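Local structure of xylose isomerase domain protein (Alicyclobacillus acidocaldarius subsp. acidocaldarius, 3U0H) at residues D34-F37 against H38-E41; D74-P77 against V78-E82; A121-I124 against R125-A128; V129-P133 against L134-V138; K163-W166 against E167-A171. The protein is a TIM-barrel protein of the xylose isomerase-like family and probably acts as an isomerase, though its substrate is not established. All coordinates share one frame; numbering follows the deposited sequence. Where two conformers were deposited one is given.

Contact 1: D34-F37 against H38-E41. With EDO (1,2-ethanediol), chain F.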
loop_
_atom_site.group_PDB
_atom_site.type_symbol
_atom_site.label_atom_id
_atom_site.label_comp_id
_atom_site.label_asym_id
_atom_site.label_seq_id
_atom_site.Cartn_x
_atom_site.Cartn_y
_atom_site.Cartn_z
ATOM N N ASP A 34 -20.300 23.662 12.724
ATOM C CA ASP A 34 -20.654 22.347 12.260
ATOM C C ASP A 34 -21.971 22.509 11.459
ATOM O O ASP A 34 -22.982 23.066 11.941
ATOM C CB ASP A 34 -20.830 21.410 13.458
ATOM C CG ASP A 34 -20.946 19.941 13.039
ATOM O OD1 ASP A 34 -21.612 19.666 12.038
ATOM O OD2 ASP A 34 -20.373 19.063 13.690
ATOM N N VAL A 35 -21.907 22.111 10.208
ATOM C CA VAL A 35 -23.042 22.132 9.301
ATOM C C VAL A 35 -23.053 20.781 8.609
ATOM O O VAL A 35 -22.064 20.403 8.025
ATOM C CB VAL A 35 -22.904 23.223 8.249
ATOM C CG1 VAL A 35 -24.109 23.198 7.288
ATOM C CG2 VAL A 35 -22.774 24.599 8.923
ATOM N N PRO A 36 -24.178 20.036 8.687
ATOM C CA PRO A 36 -24.283 18.816 7.900
ATOM C C PRO A 36 -24.167 19.062 6.361
ATOM O O PRO A 36 -24.603 20.110 5.821
ATOM C CB PRO A 36 -25.668 18.250 8.294
ATOM C CG PRO A 36 -26.120 18.971 9.517
ATOM C CD PRO A 36 -25.292 20.218 9.646
ATOM N N PHE A 37 -23.582 18.107 5.650
ATOM C CA PHE A 37 -23.250 18.304 4.235
ATOM C C PHE A 37 -24.495 18.523 3.321
ATOM O O PHE A 37 -24.433 19.315 2.343
ATOM C CB PHE A 37 -22.398 17.119 3.689
ATOM C CG PHE A 37 -22.061 17.264 2.202
ATOM C CD1 PHE A 37 -21.134 18.203 1.788
ATOM C CD2 PHE A 37 -22.755 16.553 1.242
ATOM C CE1 PHE A 37 -20.859 18.385 0.470
ATOM C CE2 PHE A 37 -22.478 16.727 -0.108
ATOM C CZ PHE A 37 -21.520 17.637 -0.492
ATOM N N HIS A 38 -25.589 17.801 3.599
ATOM C CA HIS A 38 -26.868 18.008 2.882
ATOM C C HIS A 38 -27.267 19.441 2.913
ATOM O O HIS A 38 -27.844 19.936 1.925
ATOM C CB HIS A 38 -28.011 17.154 3.452
ATOM C CG HIS A 38 -28.077 15.755 2.890
ATOM N ND1 HIS A 38 -27.391 15.364 1.755
ATOM C CD2 HIS A 38 -28.814 14.631 3.307
ATOM C CE1 HIS A 38 -27.683 14.059 1.482
ATOM N NE2 HIS A 38 -28.563 13.616 2.430
ATOM N N TRP A 39 -26.946 20.168 3.981
ATOM C CA TRP A 39 -27.333 21.567 3.976
ATOM C C TRP A 39 -26.529 22.306 2.963
ATOM O O TRP A 39 -27.056 23.074 2.154
ATOM C CB TRP A 39 -27.079 22.213 5.291
ATOM C CG TRP A 39 -27.847 21.735 6.479
ATOM C CD1 TRP A 39 -28.209 20.396 6.855
ATOM C CD2 TRP A 39 -28.326 22.605 7.566
ATOM N NE1 TRP A 39 -28.856 20.394 8.071
ATOM C CE2 TRP A 39 -28.962 21.718 8.557
ATOM C CE3 TRP A 39 -28.290 23.962 7.797
ATOM C CZ2 TRP A 39 -29.512 22.224 9.720
ATOM C CZ3 TRP A 39 -28.870 24.466 8.963
ATOM C CH2 TRP A 39 -29.457 23.620 9.901
ATOM N N LEU A 40 -25.226 22.059 2.981
ATOM C CA LEU A 40 -24.333 22.737 2.062
ATOM C C LEU A 40 -24.602 22.330 0.595
ATOM O O LEU A 40 -24.526 23.156 -0.305
ATOM C CB LEU A 40 -22.884 22.434 2.447
ATOM C CG LEU A 40 -22.406 22.774 3.863
ATOM C CD1 LEU A 40 -21.020 22.212 4.089
ATOM C CD2 LEU A 40 -22.469 24.280 4.099
ATOM N N GLU A 41 -24.873 21.046 0.373
ATOM C CA GLU A 41 -25.221 20.495 -0.941
ATOM C C GLU A 41 -26.488 21.103 -1.548
ATOM O O GLU A 41 -26.531 21.353 -2.753
ATOM C CB GLU A 41 -25.458 19.008 -0.809
ATOM C CG GLU A 41 -25.500 18.284 -2.132
ATOM C CD GLU A 41 -25.604 16.786 -1.942
ATOM O OE1 GLU A 41 -26.574 16.290 -1.294
ATOM O OE2 GLU A 41 -24.706 16.091 -2.460
HETATM C C1 EDO F . -22.756 16.590 11.172
HETATM O O1 EDO F . -23.464 17.697 11.812
HETATM C C2 EDO F . -21.356 16.970 10.654
HETATM O O2 EDO F . -20.388 17.249 11.703
#
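Val35 CG1 fits between two side chains of the following helix, 3.7 Å from Trp39 CB and 3.7 Å from Leu40 CD2. With CG1 anti to the backbone N (chi1 179°), that branch reaches the helix. This is a β-to-α turn of a TIM barrel: the chain leaves strand 32-33 and enters helix 37-47, with Pro36 at the N-cap position. The Pro36 ring runs alongside the indole of Trp39. Pro36 CD sits over one face of the indole five-membered ring, 4.0 Å from its centroid, in a CH-pi contact. Pro36 CG comes 3.4 Å from Trp39 NE1. Tyr21 of helix 18-27 meets the same indole. Leu40 and Val35 also pack against Leu63 of strand 62-67, on the barrel side.

The first backbone bond of the turn runs from Trp39 N to Pro36 O. Its donor stands above the carbonyl plane. Glu41 N then bonds to Phe37 O at 2.7 Å. On the Asp34 side, the carboxylate holds a 1,2-ethanediol, probably from the crystallisation liquor; the diol O1 donates to Asp34 OD1. Asp34 OD2 is hydrogen-bonded to Tyr203 OH. Farther along the helix, His38 ND1 gives Glu41 OE1 a weak bond. The other carboxylate oxygen, Glu41 OE2, lies at the edge of the Phe37 ring, 3.3 Å from Phe37 CE2.

Contact 2: D74-P77 against V78-E82; sequences DSEP and VFLRE
Pro77, Val78 and Glu76 carry most of this first turn of helix 76-84. Val78 spreads its two methyls over the residues before the helix. Val78 CG1 meets the carboxylate of Asp74, 3.3 Å from Asp74 OD2. Val78 CG2 meets the hydroxyl of Ser75, 3.2 Å from Ser75 OG. Val78 has CG1 anti to the backbone N (chi1 175°), which turns one branch to each residue. These are van der Waals contacts between methyl and oxygen.

Glu76 takes a bent path. Its chain turns at chi2 (55°), and the carboxylate comes to lie beside Leu80, one turn on. Glu76 OE2 lies 3.6 Å from Leu80 CD2, and it also lies near the plane of the Phe79 ring, at its edge. The charge of Glu76 is matched by two arginines of helix 113-131: OE2 forms a salt bridge with Arg122 and OE1 one with Arg123.

Ser75 is the N-cap residue of this short α-helix, which belongs to the loop region after barrel strand 62-67. Its carbonyl O accepts the first i to i+4 bond, from Phe79 N at 2.9 Å. Leu80 N to Glu76 O follows, almost straight at 176°. Pro77 has no N-H to give, as suits a first-turn position, but its carbonyl O accepts from Arg81 N at 3.2 Å, with the donor above the carbonyl plane. Arg81 was deposited in two conformers, so the placing of its guanidinium face over Pro77 O in one of them is doubtful. Phe79 turns to helix 113-131, where it packs on Arg122, Arg123 and Gln126.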
loop_
_atom_site.group_PDB
_atom_site.type_symbol
_atom_site.label_atom_id
_atom_site.label_comp_id
_atom_site.label_asym_id
_atom_site.label_seq_id
_atom_site.Cartn_x
_atom_site.Cartn_y
_atom_site.Cartn_z
ATOM N N ASP A 74 -24.877 0.527 2.568
ATOM C CA ASP A 74 -25.637 0.359 1.328
ATOM C C ASP A 74 -25.208 -0.919 0.627
ATOM O O ASP A 74 -24.234 -1.582 1.021
ATOM C CB ASP A 74 -25.429 1.522 0.376
ATOM C CG ASP A 74 -26.521 2.573 0.473
ATOM O OD1 ASP A 74 -27.679 2.204 0.719
ATOM O OD2 ASP A 74 -26.250 3.784 0.309
ATOM N N SER A 75 -25.975 -1.271 -0.395
ATOM C CA SER A 75 -25.561 -2.251 -1.374
ATOM C C SER A 75 -24.204 -1.799 -1.992
ATOM O O SER A 75 -23.866 -0.597 -1.962
ATOM C CB SER A 75 -26.657 -2.389 -2.460
ATOM O OG SER A 75 -26.749 -1.163 -3.224
ATOM N N GLU A 76 -23.437 -2.762 -2.520
ATOM C CA GLU A 76 -22.105 -2.483 -3.063
ATOM C C GLU A 76 -22.173 -1.431 -4.203
ATOM O O GLU A 76 -21.412 -0.470 -4.149
ATOM C CB GLU A 76 -21.349 -3.773 -3.547
ATOM C CG GLU A 76 -19.805 -3.639 -3.682
ATOM C CD GLU A 76 -19.042 -3.141 -2.418
ATOM O OE1 GLU A 76 -19.426 -3.450 -1.263
ATOM O OE2 GLU A 76 -18.019 -2.448 -2.567
ATOM N N PRO A 77 -23.096 -1.598 -5.209
ATOM C CA PRO A 77 -23.088 -0.652 -6.331
ATOM C C PRO A 77 -23.401 0.790 -5.872
ATOM O O PRO A 77 -22.844 1.718 -6.418
ATOM C CB PRO A 77 -24.192 -1.176 -7.250
ATOM C CG PRO A 77 -24.488 -2.578 -6.781
ATOM C CD PRO A 77 -24.247 -2.524 -5.310
ATOM N N VAL A 78 -24.271 0.970 -4.886
ATOM C CA VAL A 78 -24.607 2.329 -4.427
ATOM C C VAL A 78 -23.433 2.879 -3.627
ATOM O O VAL A 78 -23.047 4.043 -3.793
ATOM C CB VAL A 78 -25.926 2.342 -3.610
ATOM C CG1 VAL A 78 -26.220 3.728 -3.017
ATOM C CG2 VAL A 78 -27.111 1.806 -4.454
ATOM N N PHE A 79 -22.849 2.029 -2.773
ATOM C CA PHE A 79 -21.703 2.420 -1.993
ATOM C C PHE A 79 -20.556 2.857 -2.906
ATOM O O PHE A 79 -19.983 3.928 -2.716
ATOM C CB PHE A 79 -21.212 1.308 -1.019
ATOM C CG PHE A 79 -19.867 1.596 -0.444
ATOM C CD1 PHE A 79 -19.721 2.607 0.468
ATOM C CD2 PHE A 79 -18.741 0.940 -0.900
ATOM C CE1 PHE A 79 -18.484 2.944 0.969
ATOM C CE2 PHE A 79 -17.498 1.254 -0.393
ATOM C CZ PHE A 79 -17.377 2.263 0.563
ATOM N N LEU A 80 -20.205 2.030 -3.869
ATOM C CA LEU A 80 -19.110 2.408 -4.768
ATOM C C LEU A 80 -19.363 3.727 -5.489
ATOM O O LEU A 80 -18.428 4.532 -5.711
ATOM C CB LEU A 80 -18.776 1.315 -5.776
ATOM C CG LEU A 80 -18.135 0.060 -5.137
ATOM C CD1 LEU A 80 -18.004 -1.116 -6.136
ATOM C CD2 LEU A 80 -16.802 0.350 -4.413
ATOM N N ARG A 81 -20.600 3.965 -5.833
ATOM C CA ARG A 81 -21.003 5.163 -6.537
ATOM C C ARG A 81 -20.804 6.369 -5.627
ATOM O O ARG A 81 -20.212 7.362 -5.981
ATOM C CB ARG A 81 -22.476 4.995 -6.954
ATOM C CG ARG A 81 -23.092 6.123 -7.785
ATOM C CD ARG A 81 -24.538 5.788 -8.178
ATOM N NE ARG A 81 -24.665 4.393 -8.617
ATOM C CZ ARG A 81 -25.657 3.573 -8.256
ATOM N NH1 ARG A 81 -26.645 3.987 -7.444
ATOM N NH2 ARG A 81 -25.638 2.330 -8.690
ATOM N N GLU A 82 -21.317 6.255 -4.412
ATOM C CA GLU A 82 -21.178 7.355 -3.452
ATOM C C GLU A 82 -19.710 7.580 -3.054
ATOM O O GLU A 82 -19.291 8.741 -2.772
ATOM C CB GLU A 82 -22.061 7.107 -2.239
ATOM C CG GLU A 82 -23.555 7.058 -2.582
ATOM C CD GLU A 82 -24.009 8.371 -3.183
ATOM O OE1 GLU A 82 -23.639 9.428 -2.620
ATOM O OE2 GLU A 82 -24.688 8.354 -4.249
#

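Contact 3: A121-I124 against R125-A128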
loop_
_atom_site.group_PDB
_atom_site.type_symbol
_atom_site.label_atom_id
_atom_site.label_comp_id
_atom_site.label_asym_id
_atom_site.label_seq_id
_atom_site.Cartn_x
_atom_site.Cartn_y
_atom_site.Cartn_z
ATOM N N ALA A 121 -14.879 -2.764 7.809
ATOM C CA ALA A 121 -13.419 -2.470 7.853
ATOM C C ALA A 121 -12.960 -2.072 6.463
ATOM O O ALA A 121 -12.262 -1.060 6.277
ATOM C CB ALA A 121 -12.589 -3.665 8.344
ATOM N N ARG A 122 -13.378 -2.827 5.474
ATOM C CA ARG A 122 -12.877 -2.601 4.113
ATOM C C ARG A 122 -13.403 -1.301 3.494
ATOM O O ARG A 122 -12.723 -0.646 2.740
ATOM C CB ARG A 122 -13.184 -3.805 3.225
ATOM C CG ARG A 122 -12.743 -3.644 1.769
ATOM C CD ARG A 122 -13.846 -3.097 0.872
ATOM N NE ARG A 122 -15.109 -3.860 0.860
ATOM C CZ ARG A 122 -16.214 -3.507 0.185
ATOM N NH1 ARG A 122 -16.280 -2.369 -0.512
ATOM N NH2 ARG A 122 -17.272 -4.307 0.208
ATOM N N ARG A 123 -14.636 -0.943 3.786
ATOM C CA ARG A 123 -15.256 0.257 3.189
ATOM C C ARG A 123 -14.744 1.562 3.816
ATOM O O ARG A 123 -14.652 2.589 3.156
ATOM C CB ARG A 123 -16.784 0.178 3.348
ATOM C CG ARG A 123 -17.451 -0.832 2.442
ATOM C CD ARG A 123 -18.960 -0.842 2.601
ATOM N NE ARG A 123 -19.635 -1.639 1.595
ATOM C CZ ARG A 123 -20.961 -1.635 1.401
ATOM N NH1 ARG A 123 -21.773 -0.832 2.141
ATOM N NH2 ARG A 123 -21.492 -2.416 0.469
ATOM N N ILE A 124 -14.474 1.506 5.103
ATOM C CA ILE A 124 -13.886 2.615 5.846
ATOM C C ILE A 124 -12.475 2.852 5.356
ATOM O O ILE A 124 -12.053 3.997 5.228
ATOM C CB ILE A 124 -13.895 2.360 7.385
ATOM C CG1 ILE A 124 -15.363 2.360 7.904
ATOM C CG2 ILE A 124 -13.098 3.445 8.115
ATOM C CD1 ILE A 124 -15.583 2.130 9.398
ATOM N N ARG A 125 -11.761 1.764 5.060
ATOM C CA ARG A 125 -10.414 1.806 4.488
ATOM C C ARG A 125 -10.483 2.518 3.132
ATOM O O ARG A 125 -9.671 3.415 2.832
ATOM C CB ARG A 125 -9.872 0.378 4.328
ATOM C CG ARG A 125 -8.526 0.277 3.658
ATOM C CD ARG A 125 -8.221 -1.195 3.251
ATOM N NE ARG A 125 -8.459 -2.071 4.380
ATOM C CZ ARG A 125 -8.879 -3.343 4.384
ATOM N NH1 ARG A 125 -9.096 -4.019 3.285
ATOM N NH2 ARG A 125 -9.069 -3.926 5.586
ATOM N N GLN A 126 -11.409 2.070 2.286
ATOM C CA GLN A 126 -11.629 2.707 0.975
ATOM C C GLN A 126 -11.955 4.202 1.152
ATOM O O GLN A 126 -11.443 5.036 0.434
ATOM C CB GLN A 126 -12.699 1.979 0.188
ATOM C CG GLN A 126 -12.266 0.621 -0.376
ATOM C CD GLN A 126 -13.401 -0.101 -1.115
ATOM O OE1 GLN A 126 -14.520 -0.191 -0.636
ATOM N NE2 GLN A 126 -13.108 -0.596 -2.279
ATOM N N VAL A 127 -12.780 4.545 2.117
ATOM C CA VAL A 127 -13.088 5.941 2.350
ATOM C C VAL A 127 -11.824 6.695 2.753
ATOM O O VAL A 127 -11.538 7.755 2.185
ATOM C CB VAL A 127 -14.191 6.085 3.374
ATOM C CG1 VAL A 127 -14.330 7.527 3.900
ATOM C CG2 VAL A 127 -15.512 5.625 2.756
ATOM N N ALA A 128 -11.061 6.130 3.688
ATOM C CA ALA A 128 -9.875 6.788 4.202
ATOM C C ALA A 128 -8.861 6.983 3.098
ATOM O O ALA A 128 -8.237 8.008 3.011
ATOM C CB ALA A 128 -9.253 5.937 5.287
#
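Arg122 and Gln126 form the side-chain hydrogen bond of this helical turn. Arg122 NH1 donates to Gln126 OE1 at 2.8 Å with an N-H...O angle of 160°. The oxygen lies at the edge of the guanidinium, near its plane, while the amide plane stands 82° away from it. Bends at chi2 and chi3 of Arg122 bring the group round to the next turn, and Arg122 CD also rests 3.3 Å from Gln126 OE1.

Charge pairing leads outward. Besides its bridge to Glu76, Arg122 pairs through NE with Glu167 of the second subunit. Cutting Arg122 back to an alanine would probably leave Gln126 OE1 without this donor and both glutamates short of a charged partner.

By van der Waals contact, the guanidinium of Arg125 lies with one face over Arg122 CA, and Arg125 NH1 is 4.0 Å from Arg122 CG. Arg125 NE and NH2 bond to the carbonyls of Ile169 and Ala168, and NH1 bonds to Glu167 O of the second subunit.

Backbone bonds follow the i to i+4 pattern: Arg125 N to Ala121 O, Gln126 N to Arg122 O, Val127 N to Arg123 O and Ala128 N to Ile124 O (2.8 Å). Ile124 and Ala128 pack toward strand 137-141. The arrangement is that of an outer α-helix of a TIM barrel, with apolar residues toward strand 137-141 and helix 159-169, and arginines reaching helix 76-84 and the second subunit.

Contact 4: V129-P133 against L134-V138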
loop_
_atom_site.group_PDB
_atom_site.type_symbol
_atom_site.label_atom_id
_atom_site.label_comp_id
_atom_site.label_asym_id
_atom_site.label_seq_id
_atom_site.Cartn_x
_atom_site.Cartn_y
_atom_site.Cartn_z
ATOM N N VAL A 129 -8.698 5.984 2.255
ATOM C CA VAL A 129 -7.813 6.077 1.111
ATOM C C VAL A 129 -8.206 7.181 0.125
ATOM O O VAL A 129 -7.317 7.906 -0.341
ATOM C CB VAL A 129 -7.679 4.730 0.374
ATOM C CG1 VAL A 129 -6.976 4.894 -0.991
ATOM C CG2 VAL A 129 -6.951 3.733 1.275
ATOM N N GLU A 130 -9.490 7.392 -0.146
ATOM C CA GLU A 130 -9.880 8.464 -1.083
ATOM C C GLU A 130 -9.485 9.794 -0.472
ATOM O O GLU A 130 -9.359 10.800 -1.191
ATOM C CB GLU A 130 -11.397 8.495 -1.394
ATOM C CG GLU A 130 -11.875 7.342 -2.256
ATOM C CD GLU A 130 -11.106 7.301 -3.555
ATOM O OE1 GLU A 130 -10.987 8.366 -4.179
ATOM O OE2 GLU A 130 -10.564 6.247 -3.922
ATOM N N LEU A 131 -9.261 9.808 0.834
ATOM C CA LEU A 131 -9.025 11.112 1.498
ATOM C C LEU A 131 -7.535 11.424 1.727
ATOM O O LEU A 131 -7.178 12.539 2.097
ATOM C CB LEU A 131 -9.836 11.219 2.802
ATOM C CG LEU A 131 -11.370 11.258 2.675
ATOM C CD1 LEU A 131 -11.958 11.033 4.073
ATOM C CD2 LEU A 131 -11.891 12.592 2.131
ATOM N N LEU A 132 -6.663 10.449 1.490
ATOM C CA LEU A 132 -5.233 10.669 1.700
ATOM C C LEU A 132 -4.691 11.818 0.845
ATOM O O LEU A 132 -3.922 12.560 1.368
ATOM C CB LEU A 132 -4.409 9.382 1.468
ATOM C CG LEU A 132 -4.661 8.247 2.487
ATOM C CD1 LEU A 132 -4.043 6.877 2.086
ATOM C CD2 LEU A 132 -4.150 8.706 3.862
ATOM N N PRO A 133 -5.143 11.999 -0.448
ATOM C CA PRO A 133 -4.582 13.073 -1.239
ATOM C C PRO A 133 -4.935 14.457 -0.748
ATOM O O PRO A 133 -4.235 15.430 -1.120
ATOM C CB PRO A 133 -5.172 12.870 -2.623
ATOM C CG PRO A 133 -5.677 11.453 -2.669
ATOM C CD PRO A 133 -6.014 11.108 -1.259
ATOM N N LEU A 134 -5.968 14.541 0.093
ATOM C CA LEU A 134 -6.530 15.811 0.496
ATOM C C LEU A 134 -5.986 16.184 1.842
ATOM O O LEU A 134 -6.238 17.261 2.338
ATOM C CB LEU A 134 -8.070 15.708 0.563
ATOM C CG LEU A 134 -8.752 15.020 -0.638
ATOM C CD1 LEU A 134 -10.275 14.912 -0.450
ATOM C CD2 LEU A 134 -8.371 15.728 -1.953
ATOM N N GLY A 135 -5.221 15.294 2.447
ATOM C CA GLY A 135 -4.717 15.576 3.786
ATOM C C GLY A 135 -5.848 15.615 4.800
ATOM O O GLY A 135 -5.945 16.515 5.629
HETATM N N MSE A 136 -6.752 14.668 4.714
HETATM C CA MSE A 136 -7.878 14.677 5.638
HETATM C C MSE A 136 -7.913 13.364 6.406
HETATM O O MSE A 136 -7.466 12.282 5.937
HETATM C CB MSE A 136 -9.161 14.978 4.887
HETATM C CG MSE A 136 -9.338 16.447 4.441
HETATM SE SE MSE A 136 -10.902 16.693 3.261
HETATM C CE MSE A 136 -12.249 17.396 4.496
ATOM N N ARG A 137 -8.377 13.459 7.628
ATOM C CA ARG A 137 -8.491 12.260 8.442
ATOM C C ARG A 137 -9.946 11.892 8.670
ATOM O O ARG A 137 -10.841 12.760 8.652
ATOM C CB ARG A 137 -7.784 12.453 9.791
ATOM C CG ARG A 137 -6.251 12.530 9.768
ATOM C CD ARG A 137 -5.697 13.195 11.047
ATOM N NE ARG A 137 -6.153 14.592 11.143
ATOM C CZ ARG A 137 -6.478 15.230 12.252
ATOM N NH1 ARG A 137 -6.420 14.672 13.428
ATOM N NH2 ARG A 137 -6.870 16.460 12.166
ATOM N N VAL A 138 -10.150 10.590 8.894
ATOM C CA VAL A 138 -11.400 9.999 9.256
ATOM C C VAL A 138 -11.436 9.822 10.774
ATOM O O VAL A 138 -10.568 9.223 11.383
ATOM C CB VAL A 138 -11.585 8.629 8.538
ATOM C CG1 VAL A 138 -12.913 7.921 8.946
ATOM C CG2 VAL A 138 -11.519 8.833 7.040
#
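Leu131 O is the backbone hub of this turn. It accepts from Leu134 N at 3.1 Å, with the donor above the carbonyl plane, and weakly from Met136 N at 3.4 Å. Gly135 N bonds to Leu132 O at 3.2 Å. The i to i+3 spacing of two of these bonds fits the 3-10 segment that begins at Leu132. Gly135 has positive phi (67°), a backbone shape that glycine adopts easily, and the chain reverses there toward strand 137-141.

Leu131 sends its two methyls to different partners. Leu131 CD2 meets Leu134 CD1 at 3.8 Å, and Leu131 CD1 meets Val138 CG2 at 3.7 Å, the Val138 side chain crossing it at about a right angle. Leu131 CB is 4.4 Å from CB of Met136, which is a selenomethionine. Leu131, Leu134 and Met136 all pack on Ala90 of helix 86-95. Beside Leu131 CD2 a gap would probably open if an alanine replaced Leu134, and the packing on Ala90 would weaken. Leu134 also touches Glu199 of the third subunit.

Arg137 and Val138 then pair with the neighbouring barrel strands through backbone hydrogen bonds. This is an α-to-β turn of a TIM barrel, joining outer helix 113-131 to strand 137-141.

Contact 5: K163-W166 against E167-A171. With EDO (1,2-ethanediol), chain E.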
loop_
_atom_site.group_PDB
_atom_site.type_symbol
_atom_site.label_atom_id
_atom_site.label_comp_id
_atom_site.label_asym_id
_atom_site.label_seq_id
_atom_site.Cartn_x
_atom_site.Cartn_y
_atom_site.Cartn_z
ATOM N N LYS A 163 -9.828 1.240 19.040
ATOM C CA LYS A 163 -8.424 1.078 18.702
ATOM C C LYS A 163 -8.114 -0.290 18.111
ATOM O O LYS A 163 -7.243 -0.378 17.239
ATOM C CB LYS A 163 -7.553 1.225 19.906
ATOM C CG LYS A 163 -7.303 2.628 20.380
ATOM C CD LYS A 163 -6.545 2.492 21.712
ATOM C CE LYS A 163 -5.659 3.675 22.029
ATOM N NZ LYS A 163 -5.157 3.633 23.445
ATOM N N THR A 164 -8.775 -1.356 18.559
ATOM C CA THR A 164 -8.549 -2.653 17.894
ATOM C C THR A 164 -9.146 -2.585 16.482
ATOM O O THR A 164 -8.595 -3.139 15.539
ATOM C CB THR A 164 -9.124 -3.834 18.659
ATOM O OG1 THR A 164 -10.570 -3.719 18.651
ATOM C CG2 THR A 164 -8.593 -3.830 20.137
ATOM N N PHE A 165 -10.206 -1.823 16.294
ATOM C CA PHE A 165 -10.892 -1.798 14.975
ATOM C C PHE A 165 -10.043 -1.067 13.942
ATOM O O PHE A 165 -10.006 -1.499 12.792
ATOM C CB PHE A 165 -12.296 -1.236 15.112
ATOM C CG PHE A 165 -13.120 -1.256 13.841
ATOM C CD1 PHE A 165 -13.275 -2.418 13.101
ATOM C CD2 PHE A 165 -13.785 -0.123 13.428
ATOM C CE1 PHE A 165 -14.037 -2.435 11.965
ATOM C CE2 PHE A 165 -14.534 -0.143 12.260
ATOM C CZ PHE A 165 -14.665 -1.303 11.536
ATOM N N TRP A 166 -9.281 -0.044 14.366
ATOM C CA TRP A 166 -8.206 0.533 13.535
ATOM C C TRP A 166 -7.300 -0.467 12.870
ATOM O O TRP A 166 -6.856 -0.281 11.782
ATOM C CB TRP A 166 -7.337 1.530 14.323
ATOM C CG TRP A 166 -8.090 2.736 14.837
ATOM C CD1 TRP A 166 -9.310 3.242 14.377
ATOM C CD2 TRP A 166 -7.649 3.669 15.866
ATOM N NE1 TRP A 166 -9.658 4.367 15.047
ATOM C CE2 TRP A 166 -8.730 4.640 16.020
ATOM C CE3 TRP A 166 -6.551 3.728 16.724
ATOM C CZ2 TRP A 166 -8.665 5.679 16.946
ATOM C CZ3 TRP A 166 -6.502 4.779 17.656
ATOM C CH2 TRP A 166 -7.537 5.743 17.753
ATOM N N GLU A 167 -6.986 -1.539 13.517
ATOM C CA GLU A 167 -6.113 -2.546 12.920
ATOM C C GLU A 167 -6.812 -3.242 11.753
ATOM O O GLU A 167 -6.201 -3.562 10.786
ATOM C CB GLU A 167 -5.754 -3.598 13.980
ATOM C CG GLU A 167 -4.973 -3.079 15.198
ATOM C CD GLU A 167 -4.648 -4.181 16.241
ATOM O OE1 GLU A 167 -4.425 -5.371 15.864
ATOM O OE2 GLU A 167 -4.622 -3.843 17.459
ATOM N N ALA A 168 -8.120 -3.474 11.866
ATOM C CA ALA A 168 -8.866 -4.170 10.791
ATOM C C ALA A 168 -8.829 -3.291 9.545
ATOM O O ALA A 168 -8.564 -3.752 8.440
ATOM C CB ALA A 168 -10.314 -4.464 11.235
ATOM N N ILE A 169 -9.058 -1.993 9.774
ATOM C CA ILE A 169 -9.169 -1.006 8.716
ATOM C C ILE A 169 -7.800 -0.852 8.023
ATOM O O ILE A 169 -7.723 -0.804 6.807
ATOM C CB ILE A 169 -9.646 0.399 9.270
ATOM C CG1 ILE A 169 -11.041 0.320 9.970
ATOM C CG2 ILE A 169 -9.618 1.420 8.127
ATOM C CD1 ILE A 169 -11.470 1.553 10.836
ATOM N N GLY A 170 -6.750 -0.692 8.812
ATOM C CA GLY A 170 -5.383 -0.606 8.333
ATOM C C GLY A 170 -5.073 0.585 7.468
ATOM O O GLY A 170 -4.360 0.441 6.495
ATOM N N ALA A 171 -5.634 1.754 7.808
ATOM C CA ALA A 171 -5.431 2.988 7.046
ATOM C C ALA A 171 -4.817 3.923 8.017
ATOM O O ALA A 171 -5.284 4.047 9.164
ATOM C CB ALA A 171 -6.732 3.599 6.514
HETATM C C1 EDO E . -5.094 -3.283 4.078
HETATM O O1 EDO E . -4.530 -3.657 2.832
HETATM C C2 EDO E . -4.744 -1.837 4.399
HETATM O O2 EDO E . -3.564 -1.842 5.184
HETATM O O HOH W 1 -6.770 2.199 10.547
#
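Phe165 offers one ring face to Ile169, one turn on. Ile169 CD1 lies over that face, 4.2 Å from the ring centroid in a CH-pi contact, and 3.8 Å from Phe165 CE2. Ile169 CG1 also stands above the centre of the ring. With CG1 anti to the carbonyl carbon (chi1 -60°), the chain of Ile169 leans back along the helix to reach it. Ala168 CB approaches the ring obliquely, 4.1 Å from Phe165 CD1, and Phe155 meets it edge-to-face. The indole of Trp166 has Lys163 CA over one face and Ile169 CD1 at its edge.

These residues close helix 159-169, an outer helix of the TIM barrel that leads into strand 174-179. Trp166 and Ile169 pack on Val174 of that strand. Ile169 N bonds to Phe165 O, and Gly170 N to Trp166 O at 3.0 Å. Gly170 has positive phi (64°) and is the first residue to leave the helix. Beyond it, a water accepts from Ala171 N at 3.0 Å and lies 2.8 Å from Trp166 O, to which it may donate.

Glu167 CB lies against Thr164 O, 3.3 Å away, and its carboxylate faces Arg122 of the second subunit. A 1,2-ethanediol, probably from the crystallisation liquor, donates from O2 to Gly170 O and is also bonded to Gly170 O of the second subunit.

Overall arrangement
Contacts 3 and 4 are buried and share helix 113-131; Ala128 packs on Val138 where they meet. Contacts 1 and 5 are partly buried. Contact 2 is a surface turn, its centre about 23 Å from the centre of the chain. Contact 3 is the hub: it reaches contact 2 through salt bridges and contact 5 through arginine-to-carbonyl bonds. Contact 1 touches none of the others. Contacts 1 and 4 join strands to helices, in opposite orders, with mainly apolar side-chain packing. Contact 2 matches methyls to oxygens, and contact 5 sets aliphatic carbons against aromatic rings. Contacts 3 and 5 meet the second subunit through arginines, Glu167 and backbone carbonyls, whereas contact 4 packs on the third.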